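Local structure of tyrocidine synthetase 3 (Brevibacillus brevis, 2JGP) at residues L375-K380 and D400-Q405; Y275-F280 and E410-K415; V352-T357 and T430-Q435; T325-Y330 and F390-K395. The protein takes part in nonribosomal synthesis of the antibiotic tyrocidine, through a peptidyl carrier domain and a condensation domain that forms peptide bonds. All blocks are in the same frame, centred on the assembly; numbering follows the deposited sequence.

Contact 1 of 4, residues L375-K380 and D400-Q405. With NA (sodium ion), chain F.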
loop_
_atom_site.group_PDB
_atom_site.type_symbol
_atom_site.label_atom_id
_atom_site.label_comp_id
_atom_site.label_asym_id
_atom_site.label_seq_id
_atom_site.Cartn_x
_atom_site.Cartn_y
_atom_site.Cartn_z
ATOM N N LEU A 375 6.896 0.020 3.200
ATOM C CA LEU A 375 7.769 0.598 4.197
ATOM C C LEU A 375 8.311 -0.529 5.061
ATOM O O LEU A 375 7.553 -1.384 5.503
ATOM C CB LEU A 375 7.002 1.584 5.072
ATOM C CG LEU A 375 6.175 2.639 4.336
ATOM C CD1 LEU A 375 5.434 3.501 5.356
ATOM C CD2 LEU A 375 7.045 3.481 3.410
ATOM N N ALA A 376 9.619 -0.518 5.303
ATOM C CA ALA A 376 10.235 -1.448 6.241
ATOM C C ALA A 376 10.059 -0.879 7.639
ATOM O O ALA A 376 10.779 0.039 8.033
ATOM C CB ALA A 376 11.707 -1.628 5.921
ATOM N N MET A 377 9.097 -1.413 8.383
ATOM C CA MET A 377 8.777 -0.895 9.705
ATOM C C MET A 377 9.572 -1.646 10.774
ATOM O O MET A 377 9.354 -2.842 10.992
ATOM C CB MET A 377 7.275 -1.033 9.961
ATOM C CG MET A 377 6.739 -0.053 10.952
ATOM S SD MET A 377 6.636 1.620 10.275
ATOM C CE MET A 377 5.134 1.575 9.318
ATOM N N ARG A 378 10.492 -0.940 11.428
ATOM C CA ARG A 378 11.349 -1.531 12.456
ATOM C C ARG A 378 10.877 -1.133 13.847
ATOM O O ARG A 378 10.676 0.045 14.128
ATOM C CB ARG A 378 12.803 -1.094 12.264
ATOM C CG ARG A 378 13.780 -1.697 13.271
ATOM C CD ARG A 378 15.185 -1.221 12.982
ATOM N NE ARG A 378 16.184 -1.845 13.851
ATOM C CZ ARG A 378 17.492 -1.847 13.608
ATOM N NH1 ARG A 378 17.987 -1.257 12.521
ATOM N NH2 ARG A 378 18.320 -2.444 14.455
ATOM N N ASN A 379 10.722 -2.125 14.716
ATOM C CA ASN A 379 10.328 -1.894 16.100
ATOM C C ASN A 379 11.087 -2.823 17.029
ATOM O O ASN A 379 11.649 -3.827 16.591
ATOM C CB ASN A 379 8.822 -2.088 16.257
ATOM C CG ASN A 379 8.032 -0.911 15.737
ATOM O OD1 ASN A 379 7.420 -0.975 14.665
ATOM N ND2 ASN A 379 8.067 0.191 16.479
ATOM N N LYS A 380 11.086 -2.480 18.313
ATOM C CA LYS A 380 11.898 -3.167 19.303
ATOM C C LYS A 380 11.047 -3.642 20.474
ATOM O O LYS A 380 11.038 -3.018 21.540
ATOM C CB LYS A 380 13.038 -2.256 19.759
ATOM C CG LYS A 380 14.004 -1.941 18.620
ATOM C CD LYS A 380 15.185 -1.112 19.061
ATOM C CE LYS A 380 16.008 -0.666 17.861
ATOM N NZ LYS A 380 17.085 0.278 18.260
ATOM N N ASP A 400 6.642 8.631 11.586
ATOM C CA ASP A 400 7.940 8.992 11.008
ATOM C C ASP A 400 8.096 8.356 9.632
ATOM O O ASP A 400 8.565 9.002 8.696
ATOM C CB ASP A 400 9.094 8.553 11.916
ATOM C CG ASP A 400 9.191 9.365 13.201
ATOM O OD1 ASP A 400 8.544 10.429 13.306
ATOM O OD2 ASP A 400 9.924 8.934 14.120
ATOM N N ALA A 401 7.693 7.094 9.512
ATOM C CA ALA A 401 7.752 6.374 8.239
ATOM C C ALA A 401 6.870 7.041 7.188
ATOM O O ALA A 401 7.313 7.286 6.063
ATOM C CB ALA A 401 7.336 4.916 8.439
ATOM N N TYR A 402 5.629 7.348 7.559
ATOM C CA TYR A 402 4.704 8.022 6.645
ATOM C C TYR A 402 5.228 9.407 6.241
ATOM O O TYR A 402 5.082 9.811 5.086
ATOM C CB TYR A 402 3.307 8.162 7.257
ATOM C CG TYR A 402 2.643 6.856 7.660
ATOM C CD1 TYR A 402 1.749 6.819 8.725
ATOM C CD2 TYR A 402 2.921 5.661 7.000
ATOM C CE1 TYR A 402 1.139 5.629 9.118
ATOM C CE2 TYR A 402 2.309 4.466 7.387
ATOM C CZ TYR A 402 1.424 4.464 8.443
ATOM O OH TYR A 402 0.823 3.291 8.841
ATOM N N GLY A 403 5.853 10.107 7.183
ATOM C CA GLY A 403 6.473 11.403 6.901
ATOM C C GLY A 403 7.669 11.319 5.959
ATOM O O GLY A 403 8.081 12.323 5.380
ATOM N N HIS A 404 8.237 10.127 5.819
ATOM C CA HIS A 404 9.377 9.920 4.939
ATOM C C HIS A 404 9.102 8.847 3.896
ATOM O O HIS A 404 10.013 8.146 3.464
ATOM C CB HIS A 404 10.609 9.601 5.771
ATOM C CG HIS A 404 10.988 10.715 6.691
ATOM N ND1 HIS A 404 10.407 10.882 7.929
ATOM C CD2 HIS A 404 11.841 11.753 6.531
ATOM C CE1 HIS A 404 10.910 11.962 8.504
ATOM N NE2 HIS A 404 11.779 12.508 7.673
ATOM N N GLN A 405 7.848 8.770 3.453
ATOM C CA GLN A 405 7.419 7.747 2.499
ATOM C C GLN A 405 7.840 8.010 1.049
ATOM O O GLN A 405 7.724 7.121 0.192
ATOM C CB GLN A 405 5.897 7.570 2.563
ATOM C CG GLN A 405 5.096 8.685 1.908
ATOM C CD GLN A 405 3.615 8.412 1.953
ATOM O OE1 GLN A 405 3.038 7.877 1.003
ATOM N NE2 GLN A 405 2.993 8.747 3.069
HETATM NA NA NA F . 6.460 11.656 14.509
HETATM O O HOH W 1 4.967 13.041 15.664
HETATM O O HOH W 2 6.448 11.944 12.426
#

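Contact 2 of 4, residues Y275-F280 and E410-K415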
loop_
_atom_site.group_PDB
_atom_site.type_symbol
_atom_site.label_atom_id
_atom_site.label_comp_id
_atom_site.label_asym_id
_atom_site.label_seq_id
_atom_site.Cartn_x
_atom_site.Cartn_y
_atom_site.Cartn_z
ATOM N N TYR A 275 16.439 9.571 6.614
ATOM C CA TYR A 275 15.655 8.916 7.656
ATOM C C TYR A 275 15.823 7.396 7.615
ATOM O O TYR A 275 16.051 6.764 8.646
ATOM C CB TYR A 275 14.163 9.276 7.562
ATOM C CG TYR A 275 13.344 8.452 8.522
ATOM C CD1 TYR A 275 13.234 8.812 9.863
ATOM C CD2 TYR A 275 12.729 7.273 8.105
ATOM C CE1 TYR A 275 12.512 8.039 10.748
ATOM C CE2 TYR A 275 12.012 6.494 8.985
ATOM C CZ TYR A 275 11.900 6.878 10.300
ATOM O OH TYR A 275 11.186 6.090 11.168
ATOM N N TRP A 276 15.717 6.820 6.420
ATOM C CA TRP A 276 15.774 5.374 6.250
ATOM C C TRP A 276 17.183 4.820 6.427
ATOM O O TRP A 276 17.361 3.741 6.991
ATOM C CB TRP A 276 15.209 4.986 4.884
ATOM C CG TRP A 276 13.742 5.259 4.805
ATOM C CD1 TRP A 276 13.131 6.239 4.092
ATOM C CD2 TRP A 276 12.708 4.574 5.517
ATOM N NE1 TRP A 276 11.772 6.195 4.293
ATOM C CE2 TRP A 276 11.484 5.181 5.165
ATOM C CE3 TRP A 276 12.695 3.498 6.412
ATOM C CZ2 TRP A 276 10.257 4.749 5.675
ATOM C CZ3 TRP A 276 11.479 3.060 6.910
ATOM C CH2 TRP A 276 10.273 3.690 6.538
ATOM N N LEU A 277 18.179 5.565 5.959
ATOM C CA LEU A 277 19.571 5.147 6.108
ATOM C C LEU A 277 19.965 5.135 7.584
ATOM O O LEU A 277 20.642 4.214 8.035
ATOM C CB LEU A 277 20.501 6.045 5.289
ATOM C CG LEU A 277 20.240 6.050 3.778
ATOM C CD1 LEU A 277 21.337 6.805 3.050
ATOM C CD2 LEU A 277 20.099 4.631 3.227
ATOM N N GLN A 278 19.525 6.150 8.326
ATOM C CA GLN A 278 19.723 6.212 9.779
ATOM C C GLN A 278 19.028 5.043 10.472
ATOM O O GLN A 278 19.632 4.359 11.296
ATOM C CB GLN A 278 19.167 7.530 10.344
ATOM C CG GLN A 278 20.002 8.761 10.013
ATOM C CD GLN A 278 19.224 10.080 10.100
ATOM O OE1 GLN A 278 19.725 11.122 9.686
ATOM N NE2 GLN A 278 17.999 10.031 10.624
ATOM N N THR A 279 17.755 4.827 10.135
ATOM C CA THR A 279 16.953 3.761 10.736
ATOM C C THR A 279 17.617 2.381 10.635
ATOM O O THR A 279 17.514 1.578 11.564
ATOM C CB THR A 279 15.528 3.703 10.115
ATOM O OG1 THR A 279 14.817 4.909 10.426
ATOM C CG2 THR A 279 14.737 2.505 10.641
ATOM N N PHE A 280 18.301 2.117 9.521
ATOM C CA PHE A 280 18.946 0.818 9.288
ATOM C C PHE A 280 20.477 0.917 9.215
ATOM O O PHE A 280 21.123 0.136 8.515
ATOM C CB PHE A 280 18.386 0.183 8.009
ATOM C CG PHE A 280 16.911 -0.084 8.068
ATOM C CD1 PHE A 280 16.016 0.681 7.336
ATOM C CD2 PHE A 280 16.412 -1.095 8.875
ATOM C CE1 PHE A 280 14.654 0.433 7.400
ATOM C CE2 PHE A 280 15.054 -1.343 8.947
ATOM C CZ PHE A 280 14.173 -0.578 8.210
ATOM N N GLU A 410 12.982 0.560 -3.645
ATOM C CA GLU A 410 14.034 0.129 -4.580
ATOM C C GLU A 410 15.367 0.824 -4.321
ATOM O O GLU A 410 16.426 0.205 -4.434
ATOM C CB GLU A 410 13.620 0.403 -6.035
ATOM C CG GLU A 410 12.424 -0.406 -6.534
ATOM C CD GLU A 410 11.086 0.191 -6.148
ATOM O OE1 GLU A 410 11.023 1.416 -5.904
ATOM O OE2 GLU A 410 10.094 -0.566 -6.088
ATOM N N GLU A 411 15.309 2.117 -4.003
ATOM C CA GLU A 411 16.509 2.887 -3.688
ATOM C C GLU A 411 17.127 2.460 -2.361
ATOM O O GLU A 411 18.350 2.358 -2.249
ATOM C CB GLU A 411 16.196 4.388 -3.659
ATOM C CG GLU A 411 15.874 4.975 -5.021
ATOM C CD GLU A 411 17.004 4.794 -6.010
ATOM O OE1 GLU A 411 18.180 4.970 -5.616
ATOM O OE2 GLU A 411 16.720 4.475 -7.184
ATOM N N LEU A 412 16.279 2.216 -1.363
ATOM C CA LEU A 412 16.740 1.802 -0.039
ATOM C C LEU A 412 17.529 0.499 -0.101
ATOM O O LEU A 412 18.606 0.394 0.479
ATOM C CB LEU A 412 15.553 1.635 0.913
ATOM C CG LEU A 412 15.882 1.193 2.344
ATOM C CD1 LEU A 412 16.883 2.130 3.001
ATOM C CD2 LEU A 412 14.602 1.101 3.163
ATOM N N VAL A 413 16.982 -0.489 -0.801
ATOM C CA VAL A 413 17.621 -1.802 -0.924
ATOM C C VAL A 413 19.019 -1.691 -1.529
ATOM O O VAL A 413 19.967 -2.291 -1.025
ATOM C CB VAL A 413 16.767 -2.762 -1.776
ATOM C CG1 VAL A 413 17.587 -3.982 -2.212
ATOM C CG2 VAL A 413 15.517 -3.186 -1.002
ATOM N N GLU A 414 19.138 -0.916 -2.603
ATOM C CA GLU A 414 20.421 -0.723 -3.276
ATOM C C GLU A 414 21.383 0.128 -2.444
ATOM O O GLU A 414 22.581 -0.139 -2.416
ATOM C CB GLU A 414 20.211 -0.091 -4.655
ATOM C CG GLU A 414 19.467 -0.986 -5.648
ATOM C CD GLU A 414 20.259 -2.230 -6.041
ATOM O OE1 GLU A 414 19.643 -3.306 -6.199
ATOM O OE2 GLU A 414 21.496 -2.135 -6.189
ATOM N N LYS A 415 20.851 1.140 -1.761
ATOM C CA LYS A 415 21.673 2.067 -0.979
ATOM C C LYS A 415 22.260 1.414 0.272
ATOM O O LYS A 415 23.349 1.785 0.712
ATOM C CB LYS A 415 20.859 3.305 -0.587
ATOM C CG LYS A 415 21.679 4.463 -0.025
ATOM C CD LYS A 415 22.517 5.134 -1.098
ATOM C CE LYS A 415 23.161 6.408 -0.584
ATOM N NZ LYS A 415 23.614 7.282 -1.699
#

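Contact 3 of 4, residues V352-T357 and T430-Q435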
loop_
_atom_site.group_PDB
_atom_site.type_symbol
_atom_site.label_atom_id
_atom_site.label_comp_id
_atom_site.label_asym_id
_atom_site.label_seq_id
_atom_site.Cartn_x
_atom_site.Cartn_y
_atom_site.Cartn_z
ATOM N N VAL A 352 9.019 -5.399 9.948
ATOM C CA VAL A 352 7.816 -5.897 9.283
ATOM C C VAL A 352 7.509 -5.004 8.091
ATOM O O VAL A 352 7.428 -3.796 8.239
ATOM C CB VAL A 352 6.603 -5.874 10.235
ATOM C CG1 VAL A 352 5.315 -6.224 9.478
ATOM C CG2 VAL A 352 6.835 -6.828 11.425
ATOM N N GLY A 353 7.339 -5.600 6.917
ATOM C CA GLY A 353 6.947 -4.842 5.728
ATOM C C GLY A 353 5.501 -4.406 5.826
ATOM O O GLY A 353 4.633 -5.215 6.123
ATOM N N THR A 354 5.238 -3.121 5.601
ATOM C CA THR A 354 3.867 -2.612 5.591
ATOM C C THR A 354 3.560 -1.890 4.274
ATOM O O THR A 354 4.032 -0.771 4.042
ATOM C CB THR A 354 3.592 -1.671 6.769
ATOM O OG1 THR A 354 4.519 -0.580 6.760
ATOM C CG2 THR A 354 3.707 -2.423 8.098
ATOM N N PRO A 355 2.784 -2.533 3.395
ATOM C CA PRO A 355 2.369 -1.844 2.175
ATOM C C PRO A 355 1.492 -0.624 2.454
ATOM O O PRO A 355 0.682 -0.638 3.382
ATOM C CB PRO A 355 1.594 -2.923 1.405
ATOM C CG PRO A 355 2.080 -4.228 1.978
ATOM C CD PRO A 355 2.307 -3.930 3.421
ATOM N N ILE A 356 1.694 0.423 1.660
ATOM C CA ILE A 356 0.866 1.627 1.685
ATOM C C ILE A 356 0.404 1.878 0.262
ATOM O O ILE A 356 1.001 1.359 -0.681
ATOM C CB ILE A 356 1.642 2.859 2.205
ATOM C CG1 ILE A 356 2.907 3.112 1.377
ATOM C CG2 ILE A 356 1.980 2.684 3.675
ATOM C CD1 ILE A 356 3.653 4.388 1.760
ATOM N N THR A 357 -0.654 2.665 0.097
ATOM C CA THR A 357 -1.227 2.879 -1.239
ATOM C C THR A 357 -0.287 3.686 -2.136
ATOM O O THR A 357 -0.290 3.526 -3.355
ATOM C CB THR A 357 -2.583 3.623 -1.175
ATOM O OG1 THR A 357 -2.369 4.966 -0.734
ATOM C CG2 THR A 357 -3.555 2.919 -0.231
ATOM N N THR A 430 8.407 -10.882 6.570
ATOM C CA THR A 430 6.978 -10.919 6.790
ATOM C C THR A 430 6.364 -9.570 6.440
ATOM O O THR A 430 7.035 -8.544 6.501
ATOM C CB THR A 430 6.638 -11.298 8.247
ATOM O OG1 THR A 430 5.221 -11.389 8.389
ATOM C CG2 THR A 430 7.178 -10.260 9.224
ATOM N N VAL A 431 5.088 -9.603 6.064
ATOM C CA VAL A 431 4.330 -8.415 5.706
ATOM C C VAL A 431 3.053 -8.367 6.540
ATOM O O VAL A 431 2.461 -9.407 6.836
ATOM C CB VAL A 431 3.976 -8.415 4.192
ATOM C CG1 VAL A 431 2.895 -7.391 3.875
ATOM C CG2 VAL A 431 5.229 -8.157 3.361
ATOM N N PHE A 432 2.650 -7.156 6.921
ATOM C CA PHE A 432 1.406 -6.924 7.653
ATOM C C PHE A 432 0.517 -5.999 6.835
ATOM O O PHE A 432 0.992 -4.974 6.348
ATOM C CB PHE A 432 1.710 -6.291 9.013
ATOM C CG PHE A 432 0.490 -5.827 9.750
ATOM C CD1 PHE A 432 -0.230 -6.709 10.537
ATOM C CD2 PHE A 432 0.057 -4.513 9.649
ATOM C CE1 PHE A 432 -1.363 -6.292 11.214
ATOM C CE2 PHE A 432 -1.080 -4.085 10.326
ATOM C CZ PHE A 432 -1.790 -4.976 11.105
ATOM N N THR A 433 -0.755 -6.366 6.668
ATOM C CA THR A 433 -1.744 -5.479 6.026
ATOM C C THR A 433 -3.050 -5.426 6.811
ATOM O O THR A 433 -3.391 -6.364 7.522
ATOM C CB THR A 433 -2.073 -5.896 4.571
ATOM O OG1 THR A 433 -2.847 -7.105 4.563
ATOM C CG2 THR A 433 -0.802 -6.096 3.754
ATOM N N PHE A 434 -3.775 -4.316 6.675
ATOM C CA PHE A 434 -5.090 -4.158 7.306
ATOM C C PHE A 434 -6.050 -3.510 6.306
ATOM O O PHE A 434 -5.725 -2.483 5.712
ATOM C CB PHE A 434 -4.977 -3.331 8.594
ATOM C CG PHE A 434 -6.305 -2.975 9.213
ATOM C CD1 PHE A 434 -7.158 -3.967 9.674
ATOM C CD2 PHE A 434 -6.706 -1.647 9.325
ATOM C CE1 PHE A 434 -8.386 -3.651 10.234
ATOM C CE2 PHE A 434 -7.935 -1.320 9.889
ATOM C CZ PHE A 434 -8.777 -2.325 10.345
ATOM N N GLN A 435 -7.215 -4.125 6.104
ATOM C CA GLN A 435 -8.193 -3.653 5.112
ATOM C C GLN A 435 -9.598 -3.585 5.715
ATOM O O GLN A 435 -9.841 -4.134 6.791
ATOM C CB GLN A 435 -8.208 -4.576 3.885
ATOM C CG GLN A 435 -6.839 -5.116 3.440
ATOM C CD GLN A 435 -6.508 -6.482 4.037
ATOM O OE1 GLN A 435 -5.623 -6.610 4.889
ATOM N NE2 GLN A 435 -7.224 -7.508 3.589
HETATM O O HOH W 3 0.255 -2.345 5.636
#

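Contact 4 of 4, residues T325-Y330 and F390-K395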
loop_
_atom_site.group_PDB
_atom_site.type_symbol
_atom_site.label_atom_id
_atom_site.label_comp_id
_atom_site.label_asym_id
_atom_site.label_seq_id
_atom_site.Cartn_x
_atom_site.Cartn_y
_atom_site.Cartn_z
ATOM N N THR A 325 -5.590 5.165 23.423
ATOM C CA THR A 325 -4.140 5.380 23.367
ATOM C C THR A 325 -3.709 6.386 22.303
ATOM O O THR A 325 -2.509 6.578 22.084
ATOM C CB THR A 325 -3.410 4.059 23.078
ATOM O OG1 THR A 325 -3.946 3.475 21.885
ATOM C CG2 THR A 325 -3.563 3.094 24.250
ATOM N N GLY A 326 -4.674 7.013 21.634
ATOM C CA GLY A 326 -4.376 7.965 20.563
ATOM C C GLY A 326 -3.734 7.351 19.334
ATOM O O GLY A 326 -2.945 8.004 18.651
ATOM N N THR A 327 -4.074 6.097 19.050
ATOM C CA THR A 327 -3.523 5.384 17.907
ATOM C C THR A 327 -4.647 4.951 16.977
ATOM O O THR A 327 -5.827 5.180 17.258
ATOM C CB THR A 327 -2.712 4.140 18.348
ATOM O OG1 THR A 327 -3.553 3.235 19.075
ATOM C CG2 THR A 327 -1.532 4.546 19.214
ATOM N N THR A 328 -4.267 4.354 15.854
ATOM C CA THR A 328 -5.213 3.769 14.926
ATOM C C THR A 328 -5.300 2.278 15.220
ATOM O O THR A 328 -4.387 1.705 15.814
ATOM C CB THR A 328 -4.767 3.988 13.462
ATOM O OG1 THR A 328 -3.497 3.362 13.239
ATOM C CG2 THR A 328 -4.658 5.493 13.144
ATOM N N LEU A 329 -6.396 1.650 14.812
ATOM C CA LEU A 329 -6.520 0.201 14.927
ATOM C C LEU A 329 -5.366 -0.474 14.194
ATOM O O LEU A 329 -4.783 -1.432 14.688
ATOM C CB LEU A 329 -7.863 -0.279 14.372
ATOM C CG LEU A 329 -8.091 -1.792 14.382
ATOM C CD1 LEU A 329 -7.876 -2.387 15.776
ATOM C CD2 LEU A 329 -9.479 -2.108 13.862
ATOM N N TYR A 330 -5.016 0.061 13.026
ATOM C CA TYR A 330 -3.845 -0.396 12.288
ATOM C C TYR A 330 -2.609 -0.497 13.183
ATOM O O TYR A 330 -1.922 -1.520 13.191
ATOM C CB TYR A 330 -3.556 0.565 11.127
ATOM C CG TYR A 330 -2.384 0.167 10.273
ATOM C CD1 TYR A 330 -2.577 -0.516 9.079
ATOM C CD2 TYR A 330 -1.081 0.479 10.652
ATOM C CE1 TYR A 330 -1.507 -0.886 8.287
ATOM C CE2 TYR A 330 -0.005 0.115 9.872
ATOM C CZ TYR A 330 -0.227 -0.571 8.691
ATOM O OH TYR A 330 0.830 -0.931 7.904
ATOM N N PHE A 390 5.371 0.446 24.206
ATOM C CA PHE A 390 5.761 -0.161 22.928
ATOM C C PHE A 390 4.836 0.299 21.802
ATOM O O PHE A 390 5.299 0.655 20.709
ATOM C CB PHE A 390 5.749 -1.691 23.004
ATOM C CG PHE A 390 6.044 -2.352 21.688
ATOM C CD1 PHE A 390 7.281 -2.179 21.079
ATOM C CD2 PHE A 390 5.080 -3.115 21.037
ATOM C CE1 PHE A 390 7.558 -2.771 19.855
ATOM C CE2 PHE A 390 5.351 -3.708 19.810
ATOM C CZ PHE A 390 6.593 -3.533 19.218
ATOM N N LEU A 391 3.534 0.296 22.075
ATOM C CA LEU A 391 2.550 0.772 21.105
ATOM C C LEU A 391 2.809 2.226 20.702
ATOM O O LEU A 391 2.632 2.596 19.545
ATOM C CB LEU A 391 1.127 0.623 21.653
ATOM C CG LEU A 391 0.013 1.250 20.800
ATOM C CD1 LEU A 391 -0.015 0.640 19.405
ATOM C CD2 LEU A 391 -1.342 1.115 21.484
ATOM N N GLN A 392 3.210 3.054 21.660
ATOM C CA GLN A 392 3.562 4.427 21.347
ATOM C C GLN A 392 4.808 4.507 20.474
ATOM O O GLN A 392 4.913 5.396 19.636
ATOM C CB GLN A 392 3.744 5.240 22.627
ATOM C CG GLN A 392 2.444 5.437 23.389
ATOM C CD GLN A 392 1.393 6.190 22.581
ATOM O OE1 GLN A 392 1.686 7.219 21.968
ATOM N NE2 GLN A 392 0.166 5.667 22.566
ATOM N N GLU A 393 5.748 3.580 20.660
ATOM C CA GLU A 393 6.912 3.507 19.777
ATOM C C GLU A 393 6.479 3.155 18.356
ATOM O O GLU A 393 6.939 3.770 17.391
ATOM C CB GLU A 393 7.933 2.494 20.293
ATOM C CG GLU A 393 8.533 2.845 21.645
ATOM C CD GLU A 393 9.544 1.823 22.115
ATOM O OE1 GLU A 393 9.678 0.762 21.463
ATOM O OE2 GLU A 393 10.196 2.078 23.142
ATOM N N VAL A 394 5.581 2.178 18.242
ATOM C CA VAL A 394 5.012 1.761 16.951
ATOM C C VAL A 394 4.309 2.921 16.253
ATOM O O VAL A 394 4.478 3.122 15.049
ATOM C CB VAL A 394 4.019 0.574 17.111
ATOM C CG1 VAL A 394 3.301 0.271 15.793
ATOM C CG2 VAL A 394 4.751 -0.670 17.612
ATOM N N LYS A 395 3.545 3.697 17.014
ATOM C CA LYS A 395 2.872 4.874 16.471
ATOM C C LYS A 395 3.878 5.896 15.962
ATOM O O LYS A 395 3.745 6.402 14.845
ATOM C CB LYS A 395 1.991 5.532 17.532
ATOM C CG LYS A 395 1.482 6.910 17.142
ATOM C CD LYS A 395 0.750 7.576 18.288
ATOM C CE LYS A 395 0.184 8.918 17.865
ATOM N NZ LYS A 395 -0.660 9.508 18.935
HETATM O O HOH W 4 -0.384 8.836 21.409
#

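Contact 1 of 4, residues L375-K380 and D400-Q405
Tyr402, whose ring meets Leu375 across the contact, has a carbonyl oxygen that takes one sound bond and one weak one, both from Gln405. The amide NE2 of Gln405 donates to Tyr402 O at 3.1 Å in a fairly straight bond (162° at the hydrogen), with the oxygen in the plane of the amide. A weak backbone bond from Gln405 N to Tyr402 O, 3.4 Å long, adds to it. Just before it in the chain, His404 ND1 donates to Asp400 O at 2.7 Å, with the acceptor in the ring plane; the other nitrogen, NE2, bonds Glu54. Both side-chain bonds thus end on carbonyls of the segment's own backbone.

The contact itself is apolar. Leu375 meets the tyrosine at about a right angle, and its CD1 lies at the ring edge, 3.7 Å from Tyr402 CD2. The same methyl is 3.9 Å from Ala401 CB. Met377 comes from the next position on this side of the strand: bends at both chi2 (73°) and chi3 (80°) curl its chain toward the helix and put SD 3.8 Å from Ala401 CB. Asp400 points elsewhere, its OD1 binding the sodium ion at 2.7 Å together with Gln396 and two waters. This is helix-on-strand packing of a beta-alpha unit: strand 373-379 is followed by helix 387-403, which lies against it within the condensation domain.

Contact 2 of 4, residues Y275-F280 and E410-K415
Trp276 makes the first approach to the second helix through its CB, which lies 3.8 Å from Leu412 CD1. Its CG is set anti to the carbonyl carbon (chi1 -67°), and the indole runs on away from segment 410-415, with Leu412 CD2 oblique to the rings. The indole has partners of its own: NE1 bonds His404 O outside the two segments, and CD2 of the preceding Tyr275 lies 3.7 Å above the plane of the Trp276 rings.

Leu277 follows and is the residue of 275-280 that meets Lys415. The two side chains cross at about a right angle, Leu277 CD2 resting 3.6 Å from Lys415 CG, and CD1 of the leucine 3.9 Å from the same CG. The lysine packs through CG and, past the bend at chi2 (71°), through CE, which is near Leu277 CD1. Leu277 also slides past Leu412 in the opposite direction, with 4.1 Å between Leu277 CD2 and Leu412 CD1.

Near the end of the helix, Tyr275 O takes bonds from both N and OG1 of Thr279, which arrive from opposite faces of the carbonyl plane. Phe280 then leaves helical geometry, and its CE1 comes to 4.3 Å from Leu412 CD2. Leu412 is thus the common partner of Trp276, Leu277 and Phe280.

The short helix axes pass 10.7 Å apart at a crossing angle of -44°. Beyond them, Trp276 reaches Leu375 and Ala401, placing helix 267-279 beside strand 373-379 and helix 387-403, and Phe280, just past the helix, packs on Ala376 of that strand.

Contact 3 of 4, residues V352-T357 and T430-Q435
Val431 lies where segment 430-435 comes nearest Gly353, and its side chain can be traced outward from the backbone. CB stands 3.8 Å from Gly353 O. From there CG1, anti to the backbone N (chi1 165°), runs on to 3.5 Å from Pro355 CD, while CG2, the other branch, stays 4.1 Å from Gly353 O. The proline ring is met obliquely by the valine and at about a right angle by Thr433, whose CG2 touches CD and CG of Pro355.

Two backbone bonds hold the strands at this point. Gly353 N donates to Thr430 O at 3.0 Å, and Phe432 N donates to Gly353 O at 2.9 Å with an angle of 165° at the hydrogen. Gly353 is therefore bonded to the residues before and after Val431, the parallel pattern. Val431 CA also makes a CA-H...O contact with Gly353 O.

Val352 CG1 packs 3.6 Å from Phe432 CB, and Thr354 CG2 lies at the edge of the Phe432 ring, near its plane. At Pro355, which has no N-H to offer, a water takes over: it donates to Pro355 O at 2.9 Å and to Phe432 O at 2.8 Å.

The segment axes diverge by 39°, consistent with a single bridge. Strand 350-356 pairs antiparallel with 373-379, and 430-435 edges a four-stranded sheet with 465-471 beside it, so this is a lone parallel beta bridge joining two sheets of the condensation domain.

Contact 4 of 4, residues T325-Y330 and F390-K395
Thr327 and Leu391 reach toward each other tip to tip, whereas Thr325 crosses Leu391 at about a right angle. Leu391 CD2 consequently lies against both hydroxyl oxygens, 3.5 Å from Thr325 OG1 and 3.9 Å from Thr327 OG1. The two hydroxyls are themselves linked, Thr327 OG1 donating to Thr325 OG1 at 2.8 Å, and Thr325 OG1 is bonded in turn to Leu321 O. The methyl CG2 of Thr327 lies against Lys395, 3.9 Å from its CD.

Lys395 is extended beyond CG, and this length carries NZ to Gly326 O at 2.8 Å, tilted 31° from the carbonyl plane. Gln392 instead bends at chi2 (-61°) and turns its amide so that NE2 donates to Thr325 O at 2.9 Å, in the carbonyl plane. A water ties the two together: it accepts from Lys395 NZ at 2.6 Å and donates to Gln392 OE1 at 2.7 Å and, at greater length, to Thr325 O. Tyr4 is another partner of NZ.

Gly326, with positive phi, closes helix 312-325 in a Schellman motif; the carbonyls of Thr325 and Gly326 there take donors from helix 387-403, and the lysine charge probably interacts favourably with the helix dipole.

How the contacts relate
From the N terminus, 275-280, 325-330, 352-357 and 375-380 come first. Loops then close in the order 325-330 with 390-395 (contact 4), 375-380 with 400-405 (contact 1), 275-280 with 410-415 (contact 2) and 352-357 with 430-435 (contact 3). Contact 1 nests inside contacts 2 and 3, and contact 4 inside contact 2; contact 4 crosses 1 and 3, while 2 crosses 3. Helix 387-403 serves both 1 and 4. Antiparallel strands 350-356 and 373-379 join contacts 1 and 3, and Tyr330 of contact 4 packs on Thr354, Phe432 and Phe434 of contact 3. Trp276 NE1 bonds His404 O, bringing helices 267-279 and 409-415 of contact 2 to contact 1.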